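Local structure of E2A dna-binding protein (Human adenovirus 5, 2WB0) at residues G107-L112 with A190-A195; T161-C166 with G183-E188; F196-A201 with P270-F275; A96-R101 with G215-P220. The protein binds single-stranded DNA and, by forming multimers, unwinds the template without ATP during the elongation phase of adenovirus strand-displacement replication, and also speeds initiation. All coordinates share one frame; numbering follows the deposited sequence.

Contact 1 (G107-L112 with A190-A195); sequences GELKCL and AKAQVA. With ZN (zinc ion), chain B.
Leu-109 and Gln-193 carry most of this contact, in which an extended loop of the first zinc-binding module lies against the first turns of helix 189-206. The loop runs from the helix surface at Gly-107 to the metal at Cys-111, so one short piece of chain joins the two. Leu-109 spreads its two methyls over the helix: CD1 meets Ala-192 CB at 3.7 Å, and CD2 lies 4.0 Å from Gln-193 CA. With CG anti to its carbonyl carbon (chi1 -59°), the branched end reaches the helix although its CB does not head straight for it. Alanine suits the facing position, because its single methyl lets the leucine come close to the helix backbone. Phe-186 packs on Leu-109 and Ala-192 and extends the apolar patch.

Gln-193 is the larger and more polar half. Its chain leaves CA anti to the backbone N (chi1 -174°) and stays extended, which carries the amide alongside the backbone of Gly-107 and Glu-108. A long side chain is needed here, since only an extended one spans the gap from the helix to the loop backbone. Gly-107 has a positive phi of 78°, a conformation that glycine adopts readily, and its carbonyl accepts a hydrogen bond from Arg-164 NH2.

Farther along, Lys-110 NZ forms a salt bridge to Glu-108 OE2 at 2.8 Å and also donates to the carbonyl of Arg-101. Beyond it the loop reaches the zinc site, to which His-113, Cys-166 and Cys-182 also contribute; Cys-111 SG binds the zinc ion at 2.3 Å.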
loop_
_atom_site.group_PDB
_atom_site.type_symbol
_atom_site.label_atom_id
_atom_site.label_comp_id
_atom_site.label_asym_id
_atom_site.label_seq_id
_atom_site.Cartn_x
_atom_site.Cartn_y
_atom_site.Cartn_z
ATOM N N GLY A 107 8.450 21.364 1.687
ATOM C CA GLY A 107 8.173 21.250 3.102
ATOM C C GLY A 107 6.734 20.935 3.416
ATOM O O GLY A 107 6.368 20.766 4.593
ATOM N N GLU A 108 5.877 20.875 2.396
ATOM C CA GLU A 108 4.453 20.701 2.677
ATOM C C GLU A 108 3.982 19.264 2.420
ATOM O O GLU A 108 4.178 18.754 1.295
ATOM C CB GLU A 108 3.639 21.691 1.845
ATOM C CG GLU A 108 2.118 21.705 2.177
ATOM C CD GLU A 108 1.423 22.722 1.319
ATOM O OE1 GLU A 108 1.734 23.909 1.543
ATOM O OE2 GLU A 108 0.628 22.321 0.421
ATOM N N LEU A 109 3.363 18.635 3.446
ATOM C CA LEU A 109 2.629 17.358 3.237
ATOM C C LEU A 109 1.091 17.529 3.298
ATOM O O LEU A 109 0.616 18.407 3.992
ATOM C CB LEU A 109 3.047 16.290 4.228
ATOM C CG LEU A 109 4.542 15.995 4.139
ATOM C CD1 LEU A 109 4.908 15.322 5.378
ATOM C CD2 LEU A 109 4.825 15.123 2.849
ATOM N N LYS A 110 0.358 16.745 2.517
ATOM C CA LYS A 110 -1.135 16.667 2.622
ATOM C C LYS A 110 -1.514 15.242 3.060
ATOM O O LYS A 110 -0.879 14.274 2.642
ATOM C CB LYS A 110 -1.832 17.031 1.286
ATOM C CG LYS A 110 -1.549 18.465 0.956
ATOM C CD LYS A 110 -2.014 18.889 -0.385
ATOM C CE LYS A 110 -1.245 20.184 -0.832
ATOM N NZ LYS A 110 0.265 20.274 -1.431
ATOM N N CYS A 111 -2.508 15.110 3.936
ATOM C CA CYS A 111 -2.986 13.808 4.365
ATOM C C CYS A 111 -4.048 13.260 3.449
ATOM O O CYS A 111 -4.310 13.822 2.394
ATOM C CB CYS A 111 -3.490 13.872 5.816
ATOM S SG CYS A 111 -5.036 14.772 5.971
ATOM N N LEU A 112 -4.657 12.140 3.833
ATOM C CA LEU A 112 -5.688 11.494 3.006
ATOM C C LEU A 112 -6.942 12.331 2.810
ATOM O O LEU A 112 -7.624 12.188 1.807
ATOM C CB LEU A 112 -6.069 10.154 3.614
ATOM C CG LEU A 112 -5.350 8.870 3.236
ATOM C CD1 LEU A 112 -4.247 8.872 2.110
ATOM C CD2 LEU A 112 -5.143 7.914 4.407
ATOM N N ALA A 190 10.233 16.047 6.932
ATOM C CA ALA A 190 11.215 16.138 5.866
ATOM C C ALA A 190 11.500 14.775 5.219
ATOM O O ALA A 190 11.598 14.657 3.998
ATOM C CB ALA A 190 12.535 16.820 6.394
ATOM N N LYS A 191 11.687 13.752 6.047
ATOM C CA LYS A 191 11.890 12.408 5.539
ATOM C C LYS A 191 10.640 11.909 4.728
ATOM O O LYS A 191 10.796 11.202 3.730
ATOM C CB LYS A 191 12.121 11.424 6.709
ATOM C CG LYS A 191 12.483 10.051 6.182
ATOM C CD LYS A 191 13.413 9.344 7.124
ATOM C CE LYS A 191 12.767 8.472 8.093
ATOM N NZ LYS A 191 13.861 8.355 9.148
ATOM N N ALA A 192 9.423 12.201 5.213
ATOM C CA ALA A 192 8.215 11.852 4.464
ATOM C C ALA A 192 8.268 12.493 3.100
ATOM O O ALA A 192 7.956 11.835 2.102
ATOM C CB ALA A 192 6.938 12.280 5.171
ATOM N N GLN A 193 8.625 13.780 3.039
ATOM C CA GLN A 193 8.587 14.389 1.732
ATOM C C GLN A 193 9.635 13.752 0.816
ATOM O O GLN A 193 9.379 13.533 -0.342
ATOM C CB GLN A 193 8.728 15.904 1.740
ATOM C CG GLN A 193 8.517 16.460 0.258
ATOM C CD GLN A 193 8.150 17.960 0.223
ATOM O OE1 GLN A 193 6.989 18.355 -0.092
ATOM N NE2 GLN A 193 9.143 18.802 0.533
ATOM N N VAL A 194 10.801 13.441 1.333
ATOM C CA VAL A 194 11.782 12.706 0.485
ATOM C C VAL A 194 11.147 11.462 -0.145
ATOM O O VAL A 194 11.300 11.232 -1.332
ATOM C CB VAL A 194 13.012 12.322 1.298
ATOM C CG1 VAL A 194 13.903 11.369 0.466
ATOM C CG2 VAL A 194 13.821 13.559 1.642
ATOM N N ALA A 195 10.410 10.654 0.640
ATOM C CA ALA A 195 9.781 9.404 0.112
ATOM C C ALA A 195 8.690 9.638 -0.950
ATOM O O ALA A 195 8.503 8.825 -1.913
ATOM C CB ALA A 195 9.179 8.600 1.304
HETATM ZN ZN ZN B . -6.292 13.569 7.444
#

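Contact 2 (T161-C166 with G183-E188); sequences TDARCC and GMFFSE. With ZN (zinc ion), chain B.
This is an antiparallel strand pairing in the first zinc-binding module, between the end of strand 158-165 and the short strand 185-186. Its centre is the hydrogen-bonded pair Arg-164 and Phe-186: Arg-164 N donates to Phe-186 O at 2.9 Å, and Phe-186 N returns a bond of the same length to Arg-164 O. Beyond this pair the backbones are bridged by water. One molecule accepts from Asp-162 N and donates to Ser-187 O; another accepts from Cys-166 N and donates to Met-184 O.

The Phe-185 ring turns back over the neighbouring strand, its CG anti to the backbone N (chi1 174°). This brings Phe-185 CD1 to 3.1 Å from Arg-164 O, the closest approach of the ring. Its CZ meets Ala-163 CB at 3.7 Å, while the CB of Cys-165 comes to the ring edge, near its plane, 4.0 Å from CD1. Small residues at 163 and 165 leave room for the broad ring.

Arg-164 bends its guanidinium back along its own strand, where NH1 forms a salt bridge with Asp-162 OD1, so the buried charge meets an opposite one two residues away. Cys-166, just past the strand, has SG anti to its backbone N (chi1 170°) and binds the zinc ion shared with Cys-111, His-113 and Cys-182.

Strand 118-124 flanks strand 158-165 on its other edge, making a three-stranded sheet. Phe-186 packs on Ala-192 and Phe-196 of helix 189-206 and on Leu-242 and Pro-244 of strand 242-246, and Asp-162 OD2 accepts from Ala-190 N at the start of helix 189-206.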
loop_
_atom_site.group_PDB
_atom_site.type_symbol
_atom_site.label_atom_id
_atom_site.label_comp_id
_atom_site.label_asym_id
_atom_site.label_seq_id
_atom_site.Cartn_x
_atom_site.Cartn_y
_atom_site.Cartn_z
ATOM N N THR A 161 11.093 17.846 16.040
ATOM C CA THR A 161 10.383 19.134 15.943
ATOM C C THR A 161 9.753 19.381 14.564
ATOM O O THR A 161 9.194 20.442 14.277
ATOM C CB THR A 161 11.322 20.335 16.262
ATOM O OG1 THR A 161 12.370 20.364 15.287
ATOM C CG2 THR A 161 11.891 20.191 17.661
ATOM N N ASP A 162 9.854 18.381 13.707
ATOM C CA ASP A 162 9.341 18.502 12.359
ATOM C C ASP A 162 8.261 17.435 12.058
ATOM O O ASP A 162 8.122 17.015 10.899
ATOM C CB ASP A 162 10.524 18.380 11.391
ATOM C CG ASP A 162 10.137 18.653 9.962
ATOM O OD1 ASP A 162 9.277 19.567 9.721
ATOM O OD2 ASP A 162 10.688 17.939 9.086
ATOM N N ALA A 163 7.505 17.004 13.080
ATOM C CA ALA A 163 6.393 16.059 12.858
ATOM C C ALA A 163 5.178 16.732 12.211
ATOM O O ALA A 163 5.082 17.970 12.169
ATOM C CB ALA A 163 5.994 15.380 14.182
ATOM N N ARG A 164 4.297 15.915 11.608
ATOM C CA ARG A 164 3.156 16.426 10.840
ATOM C C ARG A 164 2.022 15.532 11.216
ATOM O O ARG A 164 2.175 14.298 11.202
ATOM C CB ARG A 164 3.390 16.234 9.312
ATOM C CG ARG A 164 4.686 16.892 8.889
ATOM C CD ARG A 164 4.408 18.428 8.722
ATOM N NE ARG A 164 5.383 18.958 7.755
ATOM C CZ ARG A 164 6.621 19.189 8.112
ATOM N NH1 ARG A 164 6.912 18.934 9.361
ATOM N NH2 ARG A 164 7.551 19.666 7.274
ATOM N N CYS A 165 0.880 16.126 11.485
ATOM C CA CYS A 165 -0.359 15.410 11.778
ATOM C C CYS A 165 -1.515 15.787 10.802
ATOM O O CYS A 165 -1.496 16.849 10.141
ATOM C CB CYS A 165 -0.764 15.691 13.250
ATOM S SG CYS A 165 -1.381 17.403 13.553
ATOM N N CYS A 166 -2.515 14.913 10.709
ATOM C CA CYS A 166 -3.773 15.202 9.983
ATOM C C CYS A 166 -4.369 16.475 10.648
ATOM O O CYS A 166 -4.237 16.616 11.851
ATOM C CB CYS A 166 -4.712 14.036 10.214
ATOM S SG CYS A 166 -6.380 14.376 9.645
ATOM N N GLY A 183 -5.665 8.947 10.118
ATOM C CA GLY A 183 -4.669 8.037 10.696
ATOM C C GLY A 183 -3.238 8.282 10.194
ATOM O O GLY A 183 -2.326 7.544 10.526
ATOM N N MET A 184 -3.047 9.281 9.339
ATOM C CA MET A 184 -1.722 9.592 8.822
ATOM C C MET A 184 -1.002 10.523 9.808
ATOM O O MET A 184 -1.587 11.494 10.335
ATOM C CB MET A 184 -1.880 10.290 7.471
ATOM C CG MET A 184 -0.625 10.312 6.665
ATOM S SD MET A 184 -0.941 10.543 4.885
ATOM C CE MET A 184 -2.170 9.461 4.535
ATOM N N PHE A 185 0.270 10.234 10.039
ATOM C CA PHE A 185 1.151 11.001 10.937
ATOM C C PHE A 185 2.587 10.709 10.528
ATOM O O PHE A 185 2.951 9.522 10.267
ATOM C CB PHE A 185 0.954 10.577 12.395
ATOM C CG PHE A 185 1.918 11.222 13.314
ATOM C CD1 PHE A 185 1.712 12.543 13.717
ATOM C CD2 PHE A 185 3.115 10.564 13.675
ATOM C CE1 PHE A 185 2.623 13.199 14.567
ATOM C CE2 PHE A 185 4.022 11.219 14.560
ATOM C CZ PHE A 185 3.773 12.514 14.975
ATOM N N PHE A 186 3.399 11.745 10.443
ATOM C CA PHE A 186 4.827 11.574 10.183
ATOM C C PHE A 186 5.641 12.144 11.331
ATOM O O PHE A 186 5.489 13.312 11.697
ATOM C CB PHE A 186 5.191 12.220 8.840
ATOM C CG PHE A 186 4.392 11.677 7.685
ATOM C CD1 PHE A 186 4.530 10.322 7.309
ATOM C CD2 PHE A 186 3.550 12.498 6.951
ATOM C CE1 PHE A 186 3.826 9.786 6.234
ATOM C CE2 PHE A 186 2.810 11.980 5.866
ATOM C CZ PHE A 186 2.909 10.631 5.525
ATOM N N SER A 187 6.456 11.287 11.956
ATOM C CA SER A 187 7.376 11.746 13.020
ATOM C C SER A 187 8.373 12.669 12.376
ATOM O O SER A 187 8.846 13.646 12.978
ATOM C CB SER A 187 8.168 10.578 13.579
ATOM O OG SER A 187 7.538 10.194 14.759
ATOM N N GLU A 188 8.663 12.390 11.111
ATOM C CA GLU A 188 9.615 13.260 10.435
ATOM C C GLU A 188 9.181 13.717 9.041
ATOM O O GLU A 188 9.290 12.985 8.062
ATOM C CB GLU A 188 11.069 12.677 10.498
ATOM C CG GLU A 188 11.175 11.205 10.210
ATOM C CD GLU A 188 12.173 10.411 11.119
ATOM O OE1 GLU A 188 11.770 9.261 11.456
ATOM O OE2 GLU A 188 13.319 10.894 11.460
HETATM ZN ZN ZN B . -6.292 13.569 7.444
HETATM O O HOH W 1 10.723 15.734 13.197
HETATM O O HOH W 2 -2.307 12.791 12.615
#

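Contact 3 (F196-A201 with P270-F275); sequences FKQIKA and PALIVF
Helix 196-201 and strand 271-275 pass each other at 91°, with their axes 7.1 Å apart at closest approach. At this angle the helix meets the strand over a short length, and a few side chains do the work.

Ile-273 points from the strand toward the helix and fills the centre. Its CD1 sits over one face of the Phe-196 ring, 3.7 Å from the centroid and 16° off the ring normal, a CH-pi contact. The same methyl also touches Ile-199 CG2 at 3.9 Å. The ring gets there because CG lies anti to the carbonyl carbon of Phe-196 (chi1 -74°), bringing its end nearer the strand although the CB starts away from it. Isoleucine suits this position: its unbranched CG1-CD1 arm is slim enough to set a methyl on the ring face, while the branch at CB keeps the chain stiff.

Gln-198 lines the other part of the contact. Its CB lies 3.3 Å from Ala-271 O, and the chain bends at chi2 (-72°), placing the amide carbon CD against Leu-272 CD1 at 3.5 Å. Gln-198 OE1 is hydrogen-bonded to Ser-266 OG. A water accepts from Ile-273 N at 3.0 Å and, more weakly, from Gln-198 NE2.

Strand 271-276 is the middle of a three-stranded antiparallel sheet, flanked by 242-246 and 297-299, and the Ile-273 side chain also rests on Leu-242 and Ala-300. The result is a helix packed crosswise on a sheet, which joins helix 189-206 of the first zinc-binding module to strand 271-276 of the second.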
loop_
_atom_site.group_PDB
_atom_site.type_symbol
_atom_site.label_atom_id
_atom_site.label_comp_id
_atom_site.label_asym_id
_atom_site.label_seq_id
_atom_site.Cartn_x
_atom_site.Cartn_y
_atom_site.Cartn_z
ATOM N N PHE A 196 7.920 10.704 -0.777
ATOM C CA PHE A 196 6.999 11.076 -1.850
ATOM C C PHE A 196 7.716 11.586 -3.111
ATOM O O PHE A 196 7.278 11.314 -4.219
ATOM C CB PHE A 196 5.934 12.078 -1.382
ATOM C CG PHE A 196 4.822 11.442 -0.487
ATOM C CD1 PHE A 196 3.677 10.892 -1.039
ATOM C CD2 PHE A 196 4.955 11.452 0.876
ATOM C CE1 PHE A 196 2.672 10.360 -0.256
ATOM C CE2 PHE A 196 3.940 10.884 1.711
ATOM C CZ PHE A 196 2.789 10.339 1.099
ATOM N N LYS A 197 8.818 12.314 -2.929
ATOM C CA LYS A 197 9.584 12.748 -4.112
ATOM C C LYS A 197 10.147 11.539 -4.837
ATOM O O LYS A 197 10.266 11.538 -6.077
ATOM C CB LYS A 197 10.742 13.674 -3.690
ATOM C CG LYS A 197 10.234 15.131 -3.449
ATOM C CD LYS A 197 11.413 16.059 -3.029
ATOM C CE LYS A 197 11.074 17.545 -3.197
ATOM N NZ LYS A 197 11.938 18.372 -2.300
ATOM N N GLN A 198 10.552 10.539 -4.046
ATOM C CA GLN A 198 11.145 9.299 -4.567
ATOM C C GLN A 198 10.131 8.571 -5.433
ATOM O O GLN A 198 10.483 8.154 -6.532
ATOM C CB GLN A 198 11.618 8.379 -3.414
ATOM C CG GLN A 198 12.490 7.126 -3.857
ATOM C CD GLN A 198 11.721 6.038 -4.561
ATOM O OE1 GLN A 198 12.305 5.263 -5.375
ATOM N NE2 GLN A 198 10.419 5.878 -4.197
ATOM N N ILE A 199 8.880 8.430 -4.971
ATOM C CA ILE A 199 7.932 7.636 -5.777
ATOM C C ILE A 199 7.571 8.395 -7.067
ATOM O O ILE A 199 7.478 7.793 -8.153
ATOM C CB ILE A 199 6.660 7.173 -4.959
ATOM C CG1 ILE A 199 5.870 6.152 -5.808
ATOM C CG2 ILE A 199 5.772 8.349 -4.552
ATOM C CD1 ILE A 199 6.720 4.857 -6.139
ATOM N N LYS A 200 7.394 9.699 -6.937
ATOM C CA LYS A 200 7.099 10.536 -8.088
ATOM C C LYS A 200 8.239 10.468 -9.124
ATOM O O LYS A 200 7.988 10.216 -10.301
ATOM C CB LYS A 200 6.778 11.934 -7.656
ATOM C CG LYS A 200 6.617 12.903 -8.845
ATOM C CD LYS A 200 6.118 14.269 -8.295
ATOM C CE LYS A 200 6.506 15.393 -9.262
ATOM N NZ LYS A 200 6.388 16.778 -8.626
ATOM N N ALA A 201 9.486 10.494 -8.682
ATOM C CA ALA A 201 10.611 10.326 -9.614
ATOM C C ALA A 201 10.719 8.925 -10.227
ATOM O O ALA A 201 11.194 8.727 -11.366
ATOM C CB ALA A 201 12.002 10.705 -8.895
ATOM N N PRO A 270 16.584 9.538 -1.046
ATOM C CA PRO A 270 16.880 8.237 -0.397
ATOM C C PRO A 270 15.939 7.913 0.745
ATOM O O PRO A 270 16.396 7.697 1.855
ATOM C CB PRO A 270 18.304 8.449 0.118
ATOM C CG PRO A 270 18.327 9.931 0.455
ATOM C CD PRO A 270 17.556 10.580 -0.653
ATOM N N ALA A 271 14.637 7.764 0.457
ATOM C CA ALA A 271 13.662 7.260 1.461
ATOM C C ALA A 271 12.513 6.661 0.656
ATOM O O ALA A 271 12.196 7.159 -0.437
ATOM C CB ALA A 271 13.106 8.390 2.403
ATOM N N LEU A 272 11.969 5.542 1.138
ATOM C CA LEU A 272 10.843 4.890 0.488
ATOM C C LEU A 272 9.579 5.018 1.342
ATOM O O LEU A 272 9.635 4.933 2.558
ATOM C CB LEU A 272 11.128 3.388 0.350
ATOM C CG LEU A 272 11.825 2.931 -0.934
ATOM C CD1 LEU A 272 12.497 3.957 -1.861
ATOM C CD2 LEU A 272 12.252 1.500 -1.045
ATOM N N ILE A 273 8.437 5.150 0.668
ATOM C CA ILE A 273 7.140 5.007 1.352
ATOM C C ILE A 273 6.986 3.485 1.539
ATOM O O ILE A 273 7.135 2.709 0.589
ATOM C CB ILE A 273 5.984 5.486 0.411
ATOM C CG1 ILE A 273 6.058 7.006 0.227
ATOM C CG2 ILE A 273 4.567 4.895 0.912
ATOM C CD1 ILE A 273 5.044 7.613 -0.805
ATOM N N VAL A 274 6.637 3.064 2.745
ATOM C CA VAL A 274 6.415 1.685 2.986
ATOM C C VAL A 274 5.012 1.470 3.597
ATOM O O VAL A 274 4.669 2.129 4.580
ATOM C CB VAL A 274 7.465 1.133 3.982
ATOM C CG1 VAL A 274 7.176 -0.316 4.301
ATOM C CG2 VAL A 274 8.912 1.296 3.436
ATOM N N PHE A 275 4.231 0.532 3.038
ATOM C CA PHE A 275 2.910 0.215 3.468
ATOM C C PHE A 275 2.965 -1.028 4.367
ATOM O O PHE A 275 3.555 -2.030 3.950
ATOM C CB PHE A 275 1.989 -0.097 2.252
ATOM C CG PHE A 275 1.885 1.056 1.264
ATOM C CD1 PHE A 275 1.257 2.271 1.629
ATOM C CD2 PHE A 275 2.423 0.914 -0.005
ATOM C CE1 PHE A 275 1.191 3.330 0.716
ATOM C CE2 PHE A 275 2.367 1.977 -0.929
ATOM C CZ PHE A 275 1.722 3.168 -0.559
HETATM O O HOH W 3 8.762 6.070 -2.168
#

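Contact 4 (A96-R101 with G215-P220); sequences ALWLHR and GHLLMP
Strands 96-99 and 216-220 form a two-stranded antiparallel sheet, their directions 147° apart. Four firm backbone hydrogen bonds hold it, with a weak fifth from His-100 N to Gly-215 O. Ala-96 and Met-219 exchange a pair, as do Trp-98 and Leu-217, where Leu-217 N to Trp-98 O is the shortest at 2.7 Å. Leu-97 and Leu-218 face each other as a non-hydrogen-bonded pair.

Apolar and aromatic contacts fill both faces. On the face of Trp-98, Leu-217 and Met-219, the methionine sulfur lies 3.6 Å from Trp-98 CB and approaches the six-membered ring obliquely, a Met-aromatic contact. Leu-217 CD2 meets Trp-98 CE3 at 3.9 Å. A flexible thioether and a leucine methyl thus pack against the large indole from the same face of the sheet, and Leu-242 packs on the Trp-98 and Leu-217 side chains as well. On the other face, Leu-97 CD1 touches Leu-218 CD2 at 3.9 Å, and Leu-99 CD1 lies over one face of the His-216 ring, 4.3 Å from its centroid, a CH-pi contact.

Polar and water-mediated links gather where strand 96-99 ends and strand 216-220 begins. His-100 ND1 is hydrogen-bonded to Cys-102 N, and the CB of His-100 covers the centre of one face of the indole. A water joins His-100 NE2 to His-216 O, the latter bond weak. A second water accepts from Arg-101 N at 2.8 Å, donates to Gly-215 O, and sits over the centre of the His-100 ring, 3.5 Å above its plane.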
loop_
_atom_site.group_PDB
_atom_site.type_symbol
_atom_site.label_atom_id
_atom_site.label_comp_id
_atom_site.label_asym_id
_atom_site.label_seq_id
_atom_site.Cartn_x
_atom_site.Cartn_y
_atom_site.Cartn_z
ATOM N N ALA A 96 -5.854 1.786 -4.382
ATOM C CA ALA A 96 -6.419 3.049 -4.934
ATOM C C ALA A 96 -5.248 3.943 -5.391
ATOM O O ALA A 96 -4.087 3.662 -5.106
ATOM C CB ALA A 96 -7.372 3.823 -3.924
ATOM N N LEU A 97 -5.576 4.962 -6.173
ATOM C CA LEU A 97 -4.654 5.914 -6.660
ATOM C C LEU A 97 -4.960 7.174 -5.884
ATOM O O LEU A 97 -6.075 7.743 -6.072
ATOM C CB LEU A 97 -5.003 6.201 -8.105
ATOM C CG LEU A 97 -4.354 5.273 -9.127
ATOM C CD1 LEU A 97 -3.569 3.929 -8.743
ATOM C CD2 LEU A 97 -5.025 5.263 -10.507
ATOM N N TRP A 98 -3.956 7.646 -5.095
ATOM C CA TRP A 98 -4.139 8.827 -4.288
ATOM C C TRP A 98 -3.361 9.997 -4.918
ATOM O O TRP A 98 -2.164 9.910 -5.087
ATOM C CB TRP A 98 -3.706 8.552 -2.849
ATOM C CG TRP A 98 -3.596 9.788 -1.963
ATOM C CD1 TRP A 98 -4.427 10.903 -1.928
ATOM C CD2 TRP A 98 -2.646 9.959 -0.911
ATOM N NE1 TRP A 98 -3.993 11.774 -0.948
ATOM C CE2 TRP A 98 -2.908 11.216 -0.301
ATOM C CE3 TRP A 98 -1.560 9.180 -0.462
ATOM C CZ2 TRP A 98 -2.080 11.754 0.689
ATOM C CZ3 TRP A 98 -0.738 9.696 0.568
ATOM C CH2 TRP A 98 -1.028 10.975 1.140
ATOM N N LEU A 99 -4.062 11.086 -5.272
ATOM C CA LEU A 99 -3.417 12.261 -5.860
ATOM C C LEU A 99 -2.897 12.991 -4.669
ATOM O O LEU A 99 -3.628 13.801 -4.064
ATOM C CB LEU A 99 -4.452 13.144 -6.605
ATOM C CG LEU A 99 -3.872 14.475 -7.180
ATOM C CD1 LEU A 99 -2.815 14.153 -8.186
ATOM C CD2 LEU A 99 -5.047 15.255 -7.877
ATOM N N HIS A 100 -1.650 12.713 -4.286
ATOM C CA HIS A 100 -1.237 13.023 -2.914
ATOM C C HIS A 100 -0.850 14.472 -2.689
ATOM O O HIS A 100 -1.020 14.961 -1.593
ATOM C CB HIS A 100 -0.042 12.130 -2.491
ATOM C CG HIS A 100 1.067 12.084 -3.496
ATOM N ND1 HIS A 100 2.128 12.990 -3.517
ATOM C CD2 HIS A 100 1.270 11.232 -4.524
ATOM C CE1 HIS A 100 2.917 12.674 -4.533
ATOM N NE2 HIS A 100 2.421 11.605 -5.155
ATOM N N ARG A 101 -0.249 15.127 -3.694
ATOM C CA ARG A 101 0.242 16.513 -3.607
ATOM C C ARG A 101 1.231 16.715 -2.491
ATOM O O ARG A 101 1.304 17.794 -1.870
ATOM C CB ARG A 101 -0.937 17.511 -3.490
ATOM C CG ARG A 101 -1.806 17.472 -4.723
ATOM C CD ARG A 101 -2.821 18.583 -4.814
ATOM N NE ARG A 101 -3.788 18.163 -5.828
ATOM C CZ ARG A 101 -4.912 18.812 -6.154
ATOM N NH1 ARG A 101 -5.234 19.956 -5.557
ATOM N NH2 ARG A 101 -5.717 18.324 -7.097
ATOM N N GLY A 215 1.531 12.207 -10.562
ATOM C CA GLY A 215 1.166 12.723 -9.238
ATOM C C GLY A 215 0.323 11.752 -8.399
ATOM O O GLY A 215 -0.069 12.091 -7.318
ATOM N N HIS A 216 -0.044 10.599 -8.924
ATOM C CA HIS A 216 -0.832 9.610 -8.153
ATOM C C HIS A 216 0.043 8.595 -7.427
ATOM O O HIS A 216 1.009 8.095 -7.993
ATOM C CB HIS A 216 -1.768 8.867 -9.106
ATOM C CG HIS A 216 -2.959 9.684 -9.531
ATOM N ND1 HIS A 216 -2.917 10.568 -10.591
ATOM C CD2 HIS A 216 -4.222 9.733 -9.045
ATOM C CE1 HIS A 216 -4.093 11.169 -10.706
ATOM N NE2 HIS A 216 -4.897 10.689 -9.769
ATOM N N LEU A 217 -0.341 8.207 -6.201
ATOM C CA LEU A 217 0.384 7.129 -5.554
ATOM C C LEU A 217 -0.531 5.884 -5.604
ATOM O O LEU A 217 -1.664 5.912 -5.113
ATOM C CB LEU A 217 0.701 7.497 -4.075
ATOM C CG LEU A 217 1.212 6.356 -3.161
ATOM C CD1 LEU A 217 2.590 5.741 -3.680
ATOM C CD2 LEU A 217 1.316 6.806 -1.638
ATOM N N LEU A 218 -0.003 4.788 -6.130
ATOM C CA LEU A 218 -0.701 3.537 -6.044
ATOM C C LEU A 218 -0.449 3.024 -4.647
ATOM O O LEU A 218 0.716 2.797 -4.259
ATOM C CB LEU A 218 -0.022 2.565 -6.984
ATOM C CG LEU A 218 -0.577 1.216 -7.379
ATOM C CD1 LEU A 218 0.387 0.122 -7.650
ATOM C CD2 LEU A 218 -2.031 0.775 -7.091
ATOM N N MET A 219 -1.524 2.825 -3.916
ATOM C CA MET A 219 -1.455 2.423 -2.489
ATOM C C MET A 219 -2.459 1.353 -2.187
ATOM O O MET A 219 -3.563 1.328 -2.767
ATOM C CB MET A 219 -1.685 3.651 -1.593
ATOM C CG MET A 219 -3.134 4.309 -1.702
ATOM S SD MET A 219 -3.252 5.784 -0.655
ATOM C CE MET A 219 -4.926 5.558 -0.145
ATOM N N PRO A 220 -2.158 0.487 -1.209
ATOM C CA PRO A 220 -3.178 -0.474 -0.819
ATOM C C PRO A 220 -4.208 0.128 0.141
ATOM O O PRO A 220 -3.831 0.939 1.009
ATOM C CB PRO A 220 -2.366 -1.583 -0.113
ATOM C CG PRO A 220 -1.201 -0.768 0.541
ATOM C CD PRO A 220 -0.894 0.364 -0.444
HETATM O O HOH W 4 3.445 10.270 -7.491
HETATM O O HOH W 5 0.536 14.558 -6.362
#

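In the fold
After the N-terminal helices, strand 95-99 pairs with the distant strand 216-220 in contact 4, which closes a long loop. Within that loop lies contact 1, where 107-112 meets helix 189-206, and within contact 1 lies contact 2, the pairing of 161-166 with 183-188. Contacts 1 and 2 share the zinc ion through Cys-111 and Cys-166. Contact 3 starts on the same helix as contact 1, opening after it closes, and ends on strand 271-276; its segments alternate with those of contact 4. Phe-196 touches Trp-98 and His-100, and Phe-275 packs on Met-219 and Pro-220, so helix 189-206 and three sheets are tied together.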